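Local structure of aldehyde dehydrogenase 12 (Zea mays, 6D97) at residues A[316-320]-A[492-496]; A[309-313]-A[343-349]; A[323-327]-A[363-367]. The protein catalyses the NAD+-dependent oxidation of L-glutamate gamma-semialdehyde to glutamate, the last step of proline catabolism in plants. All blocks are in the same frame, centred on the assembly; numbering follows the deposited sequence.

Contact 1 (A[316-320]-A[492-496])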
loop_
_atom_site.group_PDB
_atom_site.type_symbol
_atom_site.label_atom_id
_atom_site.label_comp_id
_atom_site.label_asym_id
_atom_site.label_seq_id
_atom_site.Cartn_x
_atom_site.Cartn_y
_atom_site.Cartn_z
ATOM N N CYS A 316 -24.245 -6.037 -25.950
ATOM C CA CYS A 316 -24.995 -4.823 -26.255
ATOM C C CYS A 316 -26.447 -4.946 -25.810
ATOM O O CYS A 316 -27.012 -4.005 -25.241
ATOM C CB CYS A 316 -24.914 -4.519 -27.751
ATOM S SG CYS A 316 -23.414 -3.656 -28.286
ATOM N N ASP A 317 -27.067 -6.103 -26.049
ATOM C CA ASP A 317 -28.457 -6.288 -25.646
ATOM C C ASP A 317 -28.594 -6.324 -24.129
ATOM O O ASP A 317 -29.529 -5.738 -23.570
ATOM C CB ASP A 317 -29.020 -7.568 -26.264
ATOM C CG ASP A 317 -30.422 -7.884 -25.771
ATOM O OD1 ASP A 317 -31.375 -7.216 -26.231
ATOM O OD2 ASP A 317 -30.567 -8.787 -24.917
ATOM N N GLN A 318 -27.679 -7.014 -23.445
ATOM C CA GLN A 318 -27.751 -7.076 -21.990
ATOM C C GLN A 318 -27.430 -5.725 -21.371
ATOM O O GLN A 318 -28.076 -5.313 -20.401
ATOM C CB GLN A 318 -26.805 -8.152 -21.458
ATOM C CG GLN A 318 -27.232 -9.569 -21.806
ATOM C CD GLN A 318 -28.478 -10.013 -21.055
ATOM O OE1 GLN A 318 -29.342 -10.689 -21.610
ATOM N NE2 GLN A 318 -28.570 -9.639 -19.787
ATOM N N ASP A 319 -26.440 -5.018 -21.921
ATOM C CA ASP A 319 -26.071 -3.717 -21.374
ATOM C C ASP A 319 -27.218 -2.728 -21.502
ATOM O O ASP A 319 -27.525 -1.989 -20.561
ATOM C CB ASP A 319 -24.826 -3.175 -22.074
ATOM C CG ASP A 319 -23.548 -3.767 -21.527
ATOM O OD1 ASP A 319 -23.557 -4.263 -20.382
ATOM O OD2 ASP A 319 -22.531 -3.723 -22.249
ATOM N N ALA A 320 -27.875 -2.709 -22.660
ATOM C CA ALA A 320 -28.888 -1.693 -22.910
ATOM C C ALA A 320 -30.231 -2.042 -22.285
ATOM O O ALA A 320 -30.975 -1.136 -21.890
ATOM C CB ALA A 320 -29.052 -1.475 -24.415
ATOM N N ALA A 492 -15.718 -6.014 -23.546
ATOM C CA ALA A 492 -16.075 -4.890 -22.691
ATOM C C ALA A 492 -17.587 -4.707 -22.633
ATOM O O ALA A 492 -18.298 -4.910 -23.621
ATOM C CB ALA A 492 -15.409 -3.605 -23.189
ATOM N N ARG A 493 -18.066 -4.318 -21.455
ATOM C CA ARG A 493 -19.474 -4.086 -21.181
ATOM C C ARG A 493 -19.613 -2.761 -20.443
ATOM O O ARG A 493 -18.625 -2.151 -20.033
ATOM C CB ARG A 493 -20.060 -5.232 -20.344
ATOM C CG ARG A 493 -19.379 -5.403 -18.984
ATOM C CD ARG A 493 -19.677 -6.756 -18.359
ATOM N NE ARG A 493 -19.490 -6.726 -16.911
ATOM C CZ ARG A 493 -18.342 -6.983 -16.295
ATOM N NH1 ARG A 493 -17.265 -7.304 -16.999
ATOM N NH2 ARG A 493 -18.274 -6.921 -14.971
ATOM N N THR A 494 -20.854 -2.303 -20.275
ATOM C CA THR A 494 -21.099 -1.133 -19.443
ATOM C C THR A 494 -21.716 -1.476 -18.095
ATOM O O THR A 494 -21.589 -0.680 -17.158
ATOM C CB THR A 494 -22.011 -0.126 -20.160
ATOM O OG1 THR A 494 -23.334 -0.665 -20.275
ATOM C CG2 THR A 494 -21.474 0.191 -21.542
ATOM N N THR A 495 -22.357 -2.633 -17.967
ATOM C CA THR A 495 -23.103 -2.992 -16.768
ATOM C C THR A 495 -22.448 -4.159 -16.040
ATOM O O THR A 495 -21.556 -4.835 -16.558
ATOM C CB THR A 495 -24.550 -3.351 -17.121
ATOM O OG1 THR A 495 -24.573 -4.569 -17.873
ATOM C CG2 THR A 495 -25.175 -2.255 -17.950
ATOM N N GLY A 496 -22.913 -4.384 -14.817
ATOM C CA GLY A 496 -22.540 -5.574 -14.077
ATOM C C GLY A 496 -21.231 -5.483 -13.328
ATOM O O GLY A 496 -20.466 -6.453 -13.311
HETATM O O HOH W 1 -27.005 -5.331 -18.031
#
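The carboxylate of Asp319 has one face laid against the backbone of Thr494 and Thr495. Over that face Thr494 OG1 stands almost directly above CG, 3.4 Å from Asp319 CG, while two peptide N-H groups descend on the oxygens from the same side: Thr494 N donates to Asp319 OD2 (3.0 Å), 55° out of the carboxylate plane, and Thr495 N to Asp319 OD1 (3.2 Å) at a similar tilt. Thr495 OG1, by contrast, gives its proton to Asp319 OD1 at 2.7 Å, nearly in line with the C-O bond, and CA and CB of Arg493 border OD2. With a chi1 of 68°, the Thr495 hydroxyl lies between its own N and carbonyl carbon, where it can share OD1 with that N. Two donors thus grip OD1, and OD2 also forms a salt bridge with Lys300, so the carboxylate is fixed in rotation and its negative charge is probably stabilised. A water donates to both Thr495 OG1 and Gln318 O, tying the helix backbone to the loop a second time.

The other flat group, the guanidinium of Arg493, turns back on its own loop. Its NH2 reaches Gly496 O at 2.8 Å, the oxygen lying 4° from the guanidinium plane, and NE makes a weak bond to Thr495 O. Both bonds close within residues 493-496.

Thr494 OG1 bonds to Ser329 O, and Gln318 NE2 to Thr547 of a second subunit. Helix 309-321 is the crossover helix of a beta-alpha-beta unit between strands 298-302 and 331-337; Asp319 and Thr494 both pack on Gln331 of the latter, joining the loop after strand 485-488 to the middle of the seven-stranded sheet.

Contact 2 (A[309-313]-A[343-349])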
loop_
_atom_site.group_PDB
_atom_site.type_symbol
_atom_site.label_atom_id
_atom_site.label_comp_id
_atom_site.label_asym_id
_atom_site.label_seq_id
_atom_site.Cartn_x
_atom_site.Cartn_y
_atom_site.Cartn_z
ATOM N N VAL A 309 -18.670 -11.011 -33.278
ATOM C CA VAL A 309 -19.867 -10.198 -33.488
ATOM C C VAL A 309 -21.025 -10.704 -32.637
ATOM O O VAL A 309 -21.781 -9.914 -32.060
ATOM C CB VAL A 309 -20.236 -10.170 -34.982
ATOM C CG1 VAL A 309 -21.457 -9.294 -35.207
ATOM C CG2 VAL A 309 -19.057 -9.684 -35.814
ATOM N N ASP A 310 -21.184 -12.027 -32.546
ATOM C CA ASP A 310 -22.251 -12.590 -31.724
ATOM C C ASP A 310 -22.082 -12.203 -30.262
ATOM O O ASP A 310 -23.033 -11.752 -29.613
ATOM C CB ASP A 310 -22.282 -14.110 -31.876
ATOM C CG ASP A 310 -22.789 -14.552 -33.231
ATOM O OD1 ASP A 310 -23.853 -14.063 -33.660
ATOM O OD2 ASP A 310 -22.120 -15.388 -33.870
ATOM N N TYR A 311 -20.869 -12.368 -29.726
ATOM C CA TYR A 311 -20.627 -12.023 -28.329
ATOM C C TYR A 311 -20.868 -10.541 -28.076
ATOM O O TYR A 311 -21.491 -10.168 -27.075
ATOM C CB TYR A 311 -19.202 -12.403 -27.925
ATOM C CG TYR A 311 -18.953 -12.282 -26.434
ATOM C CD1 TYR A 311 -18.626 -11.058 -25.858
ATOM C CD2 TYR A 311 -19.052 -13.391 -25.604
ATOM C CE1 TYR A 311 -18.406 -10.946 -24.497
ATOM C CE2 TYR A 311 -18.831 -13.288 -24.243
ATOM C CZ TYR A 311 -18.510 -12.064 -23.695
ATOM O OH TYR A 311 -18.291 -11.959 -22.342
ATOM N N VAL A 312 -20.366 -9.680 -28.966
ATOM C CA VAL A 312 -20.529 -8.239 -28.794
ATOM C C VAL A 312 -22.002 -7.857 -28.846
ATOM O O VAL A 312 -22.464 -7.001 -28.082
ATOM C CB VAL A 312 -19.706 -7.479 -29.851
ATOM C CG1 VAL A 312 -19.995 -5.987 -29.785
ATOM C CG2 VAL A 312 -18.223 -7.748 -29.650
ATOM N N ALA A 313 -22.766 -8.487 -29.741
ATOM C CA ALA A 313 -24.188 -8.181 -29.839
ATOM C C ALA A 313 -24.916 -8.558 -28.555
ATOM O O ALA A 313 -25.748 -7.794 -28.053
ATOM C CB ALA A 313 -24.802 -8.897 -31.042
ATOM N N SER A 343 -21.202 -5.901 -40.333
ATOM C CA SER A 343 -20.920 -7.083 -39.530
ATOM C C SER A 343 -22.160 -7.912 -39.227
ATOM O O SER A 343 -22.026 -9.075 -38.835
ATOM C CB SER A 343 -20.257 -6.667 -38.214
ATOM O OG SER A 343 -21.126 -5.859 -37.439
ATOM N N GLY A 344 -23.353 -7.350 -39.404
ATOM C CA GLY A 344 -24.563 -7.972 -38.916
ATOM C C GLY A 344 -24.872 -7.692 -37.461
ATOM O O GLY A 344 -25.797 -8.302 -36.912
ATOM N N LEU A 345 -24.125 -6.786 -36.823
ATOM C CA LEU A 345 -24.310 -6.520 -35.399
ATOM C C LEU A 345 -25.696 -5.957 -35.112
ATOM O O LEU A 345 -26.414 -6.462 -34.242
ATOM C CB LEU A 345 -23.236 -5.550 -34.905
ATOM C CG LEU A 345 -23.492 -5.014 -33.496
ATOM C CD1 LEU A 345 -23.033 -6.021 -32.459
ATOM C CD2 LEU A 345 -22.825 -3.671 -33.294
ATOM N N LEU A 346 -26.082 -4.893 -35.824
ATOM C CA LEU A 346 -27.378 -4.266 -35.582
ATOM C C LEU A 346 -28.519 -5.243 -35.830
ATOM O O LEU A 346 -29.524 -5.233 -35.110
ATOM C CB LEU A 346 -27.537 -3.023 -36.460
ATOM C CG LEU A 346 -26.821 -1.750 -36.005
ATOM C CD1 LEU A 346 -27.046 -0.624 -37.007
ATOM C CD2 LEU A 346 -27.295 -1.346 -34.612
ATOM N N GLU A 347 -28.377 -6.096 -36.848
ATOM C CA GLU A 347 -29.389 -7.115 -37.114
ATOM C C GLU A 347 -29.518 -8.077 -35.941
ATOM O O GLU A 347 -30.634 -8.435 -35.543
ATOM C CB GLU A 347 -29.052 -7.871 -38.401
ATOM C CG GLU A 347 -29.248 -7.061 -39.678
ATOM C CD GLU A 347 -28.189 -5.984 -39.868
ATOM O OE1 GLU A 347 -27.148 -6.047 -39.178
ATOM O OE2 GLU A 347 -28.401 -5.075 -40.703
ATOM N N LYS A 348 -28.386 -8.498 -35.366
ATOM C CA LYS A 348 -28.431 -9.369 -34.195
ATOM C C LYS A 348 -28.985 -8.634 -32.981
ATOM O O LYS A 348 -29.707 -9.225 -32.171
ATOM C CB LYS A 348 -27.042 -9.930 -33.895
ATOM C CG LYS A 348 -26.473 -10.800 -35.000
ATOM C CD LYS A 348 -24.977 -11.019 -34.811
ATOM C CE LYS A 348 -24.377 -11.818 -35.957
ATOM N NZ LYS A 348 -24.886 -13.218 -35.998
ATOM N N MET A 349 -28.659 -7.344 -32.838
ATOM C CA MET A 349 -29.205 -6.562 -31.731
ATOM C C MET A 349 -30.719 -6.451 -31.832
ATOM O O MET A 349 -31.425 -6.499 -30.816
ATOM C CB MET A 349 -28.567 -5.172 -31.701
ATOM C CG MET A 349 -27.210 -5.128 -31.017
ATOM S SD MET A 349 -26.308 -3.594 -31.310
ATOM C CE MET A 349 -27.408 -2.394 -30.565
#
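Val309 and Lys348 meet at about a right angle, CG1 of the valine lying 3.9 Å from CE of the lysine, so that the aliphatic chain passes across the branched one. Val309 CG1 also faces Ser343 O and the start of the second helix, where it touches Leu345 CB. The lysine runs extended as far as CE and bends there (chi4 -66°), which brings NZ to Asp310 OD1 at 2.7 Å. This salt bridge uses the syn side of the carboxylate, 24° out of its plane, and lies on the solvent side of the apolar contacts.

Deeper in, Leu345 sends CD1 against Ala313, 3.7 Å from Ala313 CB, and meets Val312 CG1 crosswise. The small alanine methyl also rests on Lys348 CB, at 3.8 Å. Ser343 accepts from Leu345 N in an ST turn at the head of the helix, and its hydroxyl bonds to Trp340 O.

The two short helical segments pass at 9.2 Å, their axes crossing at -48°. Trp340 covers Val309, Val312 and Leu345, while Leu345 and Met349 lean on strand 331-337, placing helices 309-321 and 345-354 side by side against the large sheet.

Contact 3 (A[323-327]-A[363-367])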
loop_
_atom_site.group_PDB
_atom_site.type_symbol
_atom_site.label_atom_id
_atom_site.label_comp_id
_atom_site.label_asym_id
_atom_site.label_seq_id
_atom_site.Cartn_x
_atom_site.Cartn_y
_atom_site.Cartn_z
ATOM N N CYS A 323 -33.016 -5.487 -17.116
ATOM C CA CYS A 323 -33.813 -4.669 -16.204
ATOM C C CYS A 323 -34.539 -3.544 -16.932
ATOM O O CYS A 323 -34.863 -2.523 -16.318
ATOM C CB CYS A 323 -32.957 -4.085 -15.073
ATOM S SG CYS A 323 -31.975 -5.312 -14.176
ATOM N N SER A 324 -34.786 -3.711 -18.234
ATOM C CA SER A 324 -35.380 -2.665 -19.072
ATOM C C SER A 324 -34.577 -1.371 -18.983
ATOM O O SER A 324 -35.132 -0.273 -18.906
ATOM C CB SER A 324 -36.846 -2.430 -18.703
ATOM O OG SER A 324 -37.517 -3.657 -18.479
ATOM N N GLY A 325 -33.252 -1.506 -18.968
ATOM C CA GLY A 325 -32.354 -0.370 -18.943
ATOM C C GLY A 325 -32.273 0.368 -17.626
ATOM O O GLY A 325 -31.569 1.383 -17.548
ATOM N N GLN A 326 -32.955 -0.106 -16.585
ATOM C CA GLN A 326 -32.990 0.601 -15.306
ATOM C C GLN A 326 -31.759 0.260 -14.462
ATOM O O GLN A 326 -31.841 -0.262 -13.351
ATOM C CB GLN A 326 -34.288 0.286 -14.575
ATOM C CG GLN A 326 -35.522 0.778 -15.319
ATOM C CD GLN A 326 -36.807 0.300 -14.691
ATOM O OE1 GLN A 326 -37.529 1.075 -14.063
ATOM N NE2 GLN A 326 -37.099 -0.987 -14.852
ATOM N N LYS A 327 -30.596 0.577 -15.026
ATOM C CA LYS A 327 -29.318 0.515 -14.331
ATOM C C LYS A 327 -28.601 1.842 -14.525
ATOM O O LYS A 327 -28.598 2.388 -15.633
ATOM C CB LYS A 327 -28.447 -0.630 -14.862
ATOM C CG LYS A 327 -29.083 -2.005 -14.754
ATOM C CD LYS A 327 -28.144 -3.084 -15.271
ATOM C CE LYS A 327 -28.513 -4.448 -14.712
ATOM N NZ LYS A 327 -27.693 -5.531 -15.303
ATOM N N ILE A 363 -38.219 -7.827 -20.349
ATOM C CA ILE A 363 -38.670 -6.453 -20.515
ATOM C C ILE A 363 -39.779 -6.263 -19.492
ATOM O O ILE A 363 -40.449 -7.224 -19.102
ATOM C CB ILE A 363 -39.165 -6.143 -21.949
ATOM C CG1 ILE A 363 -39.330 -4.633 -22.161
ATOM C CG2 ILE A 363 -40.485 -6.843 -22.225
ATOM C CD1 ILE A 363 -38.033 -3.867 -22.193
ATOM N N GLY A 364 -39.961 -5.032 -19.022
ATOM C CA GLY A 364 -40.964 -4.812 -18.007
ATOM C C GLY A 364 -41.234 -3.372 -17.628
ATOM O O GLY A 364 -40.834 -2.426 -18.314
ATOM N N PRO A 365 -41.940 -3.195 -16.508
ATOM C CA PRO A 365 -42.304 -1.846 -16.055
ATOM C C PRO A 365 -41.079 -0.963 -15.866
ATOM O O PRO A 365 -40.003 -1.423 -15.477
ATOM C CB PRO A 365 -43.019 -2.100 -14.721
ATOM C CG PRO A 365 -43.441 -3.531 -14.773
ATOM C CD PRO A 365 -42.402 -4.238 -15.578
ATOM N N VAL A 366 -41.257 0.320 -16.170
ATOM C CA VAL A 366 -40.214 1.333 -16.052
ATOM C C VAL A 366 -40.697 2.315 -14.995
ATOM O O VAL A 366 -41.594 3.130 -15.251
ATOM C CB VAL A 366 -39.930 2.034 -17.382
ATOM C CG1 VAL A 366 -38.839 3.061 -17.203
ATOM C CG2 VAL A 366 -39.545 1.009 -18.438
ATOM N N LEU A 367 -40.100 2.248 -13.805
ATOM C CA LEU A 367 -40.726 2.834 -12.628
ATOM C C LEU A 367 -40.611 4.352 -12.568
ATOM O O LEU A 367 -41.340 4.980 -11.794
ATOM C CB LEU A 367 -40.132 2.217 -11.357
ATOM C CG LEU A 367 -40.330 0.713 -11.143
ATOM C CD1 LEU A 367 -40.193 0.344 -9.671
ATOM C CD2 LEU A 367 -41.673 0.260 -11.692
#
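Gln326 reaches Val366 and its neighbours because its chain runs straight from CG (chi2 172°) after CG has been set opposite the carbonyl carbon (chi1 -64°). The turn about chi3, 107°, then brings the amide alongside the backbone of 365-367 with both of its ends in use. Gln326 OE1 accepts from Leu367 N at 2.8 Å, a fairly straight bond whose donor is tilted from the amide carbonyl plane, and Gln326 NE2 makes a weak bond to Pro365 O.

The same NE2 donates to Cys323 O at 3.1 Å, an oxygen that lies almost in the amide plane, and Gln326 N reaches the same oxygen from the other face of its carbonyl plane. This clamp holds the amide's rotation while its owner forms the centre of an inverse gamma turn. At the other end of the contact, Ser324 OG lies 2.9 Å from Gly364 N in a weak bond, and Ile363 CD1 packs on the serine CB at 4.0 Å.

The Gly-Gln-Lys run matches the family's active-site cysteine signature, in which the catalytic cysteine probably comes next. Gln326 O bonds to Asn199, and Gln326 and Leu367 both touch Phe198 of the NAD pocket, the Leu367 side chain about 7 Å from the cofactor. The contact joins the loop between helix 309-321 and strand 331-337 to the one leading from helix 345-354 to helix 371-382.

Contacts 1 and 2 share helix 309-321: the first uses its C-terminal part, the second its N-terminal turn, and Cys316 CB packs on Met349 SD at 3.9 Å between them. Contacts 1 and 3 are buried and polar, each built on one side chain gripping loop backbone, a carboxylate in contact 1 and an amide in contact 3. Contact 2, farther from the chain's centre and partly exposed, is helix packing by apolar groups with a salt bridge at its exposed margin. Thr495 and Lys327 pack together between contacts 1 and 3, and contact 3 is nested within the loop that contact 1 closes; contacts 2 and 3 do not touch. Contact 3 comes near the cofactor; contacts 1 and 2 lie away from it.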